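Local coordinates for protein carbohydrate kinase, pfkB family (Enterococcus faecalis, PDB 3KTN) that probably phosphorylates a sugar acid such as 2-keto-3-deoxygluconate, as a magnesium-binding carbohydrate kinase of the PfkB (ribokinase-like) family, at residues 274-279 with 314-319. Residues are numbered along the deposited sequence; the frame is centred on the assembly and turned at random.
Sequences DRIGAG and QGDIPL
Asp274 and Gly277 face Gln314 and Asp316 across two backbone stretches, 274-277 and 314-316, that run nearly parallel; the CA atoms of Gly277 and Asp316 come within 4.7 Å. One conventional hydrogen bond joins them: the amide N of Gly315 gives to OD2 of Asp274 over 2.8 Å, with 153° at the hydrogen. The donor reaches that oxygen from above the carboxylate, 55° out of its plane. The CB of Asp274 points toward 314-319, and CG, anti to the amide nitrogen (chi1 -172°), brings OD2 to the Gly315 N-H, while OD1 takes the N-H of Ile276 nearly along the C-O direction at 3.1 Å, closing an Asx turn. The carboxylate is held at both oxygens, with Arg14 also on OD2, which should limit its rotation.

A second, weaker link is a CH...O contact from CA of Asp316 to O of Ile276, 3.3 Å long. Next to it, CG2 of Ile276 lies 3.0 Å from OD1 of Asp316, a short approach of doubtful weight; the polar partner of this acid is Arg14, at OD2. The two carboxylates stay 5.4 Å apart between OD1 of Asp274 and OD2 of Asp316; Arg14 forms salt bridges to both, which would offset their mutual repulsion. Gly277, with a positive phi, takes the third position of a type II turn from Arg275 to Ala278, closed by Ala278 N to Arg275 O at 3.0 Å.

Asp274 and Ile276 belong to the observed magnesium site. The turn leads directly into helix 278-291, and Asp-Arg-Ile-Gly-Ala-Gly resembles the second PfkB signature (DTxGAGD), whose glycine-rich turn in relatives forms the anion hole beside the catalytic aspartate; here 314-319 packs against that turn.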
ATOM      1  N   ASP A 274      -5.349  10.118  17.355  1.00 28.05           N
ATOM      2  CA  ASP A 274      -3.894  10.244  17.523  1.00 27.61           C
ATOM      3  C   ASP A 274      -3.636  11.515  18.336  1.00 28.17           C
ATOM      4  O   ASP A 274      -3.837  12.621  17.833  1.00 26.44           O
ATOM      5  CB  ASP A 274      -3.226  10.365  16.144  1.00 27.06           C
ATOM      6  CG  ASP A 274      -1.702  10.305  16.209  1.00 30.36           C
ATOM      7  OD1 ASP A 274      -1.114  10.658  17.249  1.00 30.82           O
ATOM      8  OD2 ASP A 274      -1.079   9.918  15.197  1.00 31.85           O
ATOM      9  N   ARG A 275      -3.177  11.368  19.577  1.00 28.47           N
ATOM     10  CA  ARG A 275      -2.930  12.538  20.412  1.00 30.63           C
ATOM     11  C   ARG A 275      -1.495  13.032  20.412  1.00 30.07           C
ATOM     12  O   ARG A 275      -1.199  14.075  20.989  1.00 29.85           O
ATOM     13  CB  ARG A 275      -3.345  12.256  21.854  1.00 32.33           C
ATOM     14  CG  ARG A 275      -2.743  10.995  22.416  1.00 39.21           C
ATOM     15  CD  ARG A 275      -3.009  10.882  23.904  1.00 43.20           C
ATOM     16  NE  ARG A 275      -2.172  11.812  24.643  1.00 45.98           N
ATOM     17  CZ  ARG A 275      -2.166  11.930  25.961  1.00 48.77           C
ATOM     18  NH1 ARG A 275      -2.964  11.174  26.702  1.00 51.04           N
ATOM     19  NH2 ARG A 275      -1.359  12.806  26.538  1.00 50.82           N
ATOM     20  N   ILE A 276      -0.599  12.296  19.773  1.00 30.52           N
ATOM     21  CA  ILE A 276       0.799  12.706  19.767  1.00 29.91           C
ATOM     22  C   ILE A 276       0.981  14.096  19.170  1.00 29.07           C
ATOM     23  O   ILE A 276       0.588  14.348  18.034  1.00 28.67           O
ATOM     24  CB  ILE A 276       1.663  11.695  18.998  1.00 29.90           C
ATOM     25  CG1 ILE A 276       1.445  10.302  19.584  1.00 26.16           C
ATOM     26  CG2 ILE A 276       3.147  12.078  19.108  1.00 29.53           C
ATOM     27  CD1 ILE A 276       2.210   9.232  18.891  1.00 26.69           C
ATOM     28  N   GLY A 277       1.563  14.999  19.956  1.00 28.45           N
ATOM     29  CA  GLY A 277       1.795  16.355  19.489  1.00 27.85           C
ATOM     30  C   GLY A 277       0.589  17.281  19.542  1.00 29.50           C
ATOM     31  O   GLY A 277       0.715  18.468  19.249  1.00 30.44           O
ATOM     32  N   ALA A 278      -0.574  16.756  19.914  1.00 29.28           N
ATOM     33  CA  ALA A 278      -1.786  17.570  19.972  1.00 31.30           C
ATOM     34  C   ALA A 278      -1.622  18.766  20.895  1.00 32.19           C
ATOM     35  O   ALA A 278      -2.310  19.777  20.739  1.00 33.11           O
ATOM     36  CB  ALA A 278      -2.976  16.726  20.418  1.00 31.13           C
ATOM     37  N   GLY A 279      -0.715  18.650  21.858  1.00 31.37           N
ATOM     38  CA  GLY A 279      -0.476  19.753  22.766  1.00 31.54           C
ATOM     39  C   GLY A 279       0.080  20.946  22.016  1.00 32.76           C
ATOM     40  O   GLY A 279      -0.123  22.092  22.421  1.00 32.02           O
ATOM     41  N   GLN A 314      -4.385  12.228  11.834  1.00 25.74           N
ATOM     42  CA  GLN A 314      -3.334  11.225  11.989  1.00 25.71           C
ATOM     43  C   GLN A 314      -1.967  11.914  11.956  1.00 26.21           C
ATOM     44  O   GLN A 314      -1.724  12.780  11.112  1.00 25.48           O
ATOM     45  CB  GLN A 314      -3.440  10.177  10.874  1.00 23.64           C
ATOM     46  CG  GLN A 314      -4.732   9.363  10.935  1.00 22.09           C
ATOM     47  CD  GLN A 314      -4.828   8.332   9.829  1.00 25.15           C
ATOM     48  OE1 GLN A 314      -4.073   7.347   9.805  1.00 27.85           O
ATOM     49  NE2 GLN A 314      -5.745   8.554   8.896  1.00 17.15           N
ATOM     50  N   GLY A 315      -1.082  11.546  12.879  1.00 27.37           N
ATOM     51  CA  GLY A 315       0.237  12.162  12.908  1.00 27.88           C
ATOM     52  C   GLY A 315       0.325  13.369  13.825  1.00 28.91           C
ATOM     53  O   GLY A 315      -0.699  13.918  14.243  1.00 25.80           O
ATOM     54  N   ASP A 316       1.555  13.782  14.122  1.00 31.21           N
ATOM     55  CA  ASP A 316       1.842  14.916  15.016  1.00 32.92           C
ATOM     56  C   ASP A 316       1.487  16.308  14.509  1.00 32.84           C
ATOM     57  O   ASP A 316       1.120  17.186  15.294  1.00 32.94           O
ATOM     58  CB  ASP A 316       3.333  14.971  15.364  1.00 35.58           C
ATOM     59  CG  ASP A 316       3.839  13.709  16.014  1.00 41.37           C
ATOM     60  OD1 ASP A 316       4.521  13.826  17.051  1.00 46.41           O
ATOM     61  OD2 ASP A 316       3.578  12.606  15.492  1.00 43.58           O
ATOM     62  N   ILE A 317       1.641  16.521  13.209  1.00 31.98           N
ATOM     63  CA  ILE A 317       1.396  17.834  12.624  1.00 31.01           C
ATOM     64  C   ILE A 317      -0.062  18.262  12.597  1.00 29.42           C
ATOM     65  O   ILE A 317      -0.894  17.607  11.975  1.00 28.87           O
ATOM     66  CB  ILE A 317       1.928  17.921  11.174  1.00 32.76           C
ATOM     67  CG1 ILE A 317       3.339  17.324  11.077  1.00 33.39           C
ATOM     68  CG2 ILE A 317       1.950  19.379  10.724  1.00 32.77           C
ATOM     69  CD1 ILE A 317       4.397  18.116  11.795  1.00 37.66           C
ATOM     70  N   PRO A 318      -0.387  19.379  13.274  1.00 29.39           N
ATOM     71  CA  PRO A 318      -1.759  19.902  13.314  1.00 30.25           C
ATOM     72  C   PRO A 318      -1.953  20.711  12.033  1.00 31.94           C
ATOM     73  O   PRO A 318      -1.509  21.862  11.943  1.00 34.02           O
ATOM     74  CB  PRO A 318      -1.766  20.807  14.555  1.00 28.54           C
ATOM     75  CG  PRO A 318      -0.527  20.393  15.331  1.00 28.78           C
ATOM     76  CD  PRO A 318       0.463  20.080  14.247  1.00 28.50           C
ATOM     77  N   LEU A 319      -2.588  20.097  11.043  1.00 32.16           N
ATOM     78  CA  LEU A 319      -2.830  20.733   9.752  1.00 32.46           C
ATOM     79  C   LEU A 319      -4.235  21.332   9.699  1.00 34.16           C
ATOM     80  O   LEU A 319      -5.118  20.819   8.998  1.00 35.01           O
ATOM     81  CB  LEU A 319      -2.654  19.699   8.633  1.00 34.02           C
ATOM     82  CG  LEU A 319      -1.263  19.052   8.533  1.00 35.60           C
ATOM     83  CD1 LEU A 319      -1.336  17.794   7.698  1.00 36.23           C
ATOM     84  CD2 LEU A 319      -0.274  20.028   7.927  1.00 34.75           C
TER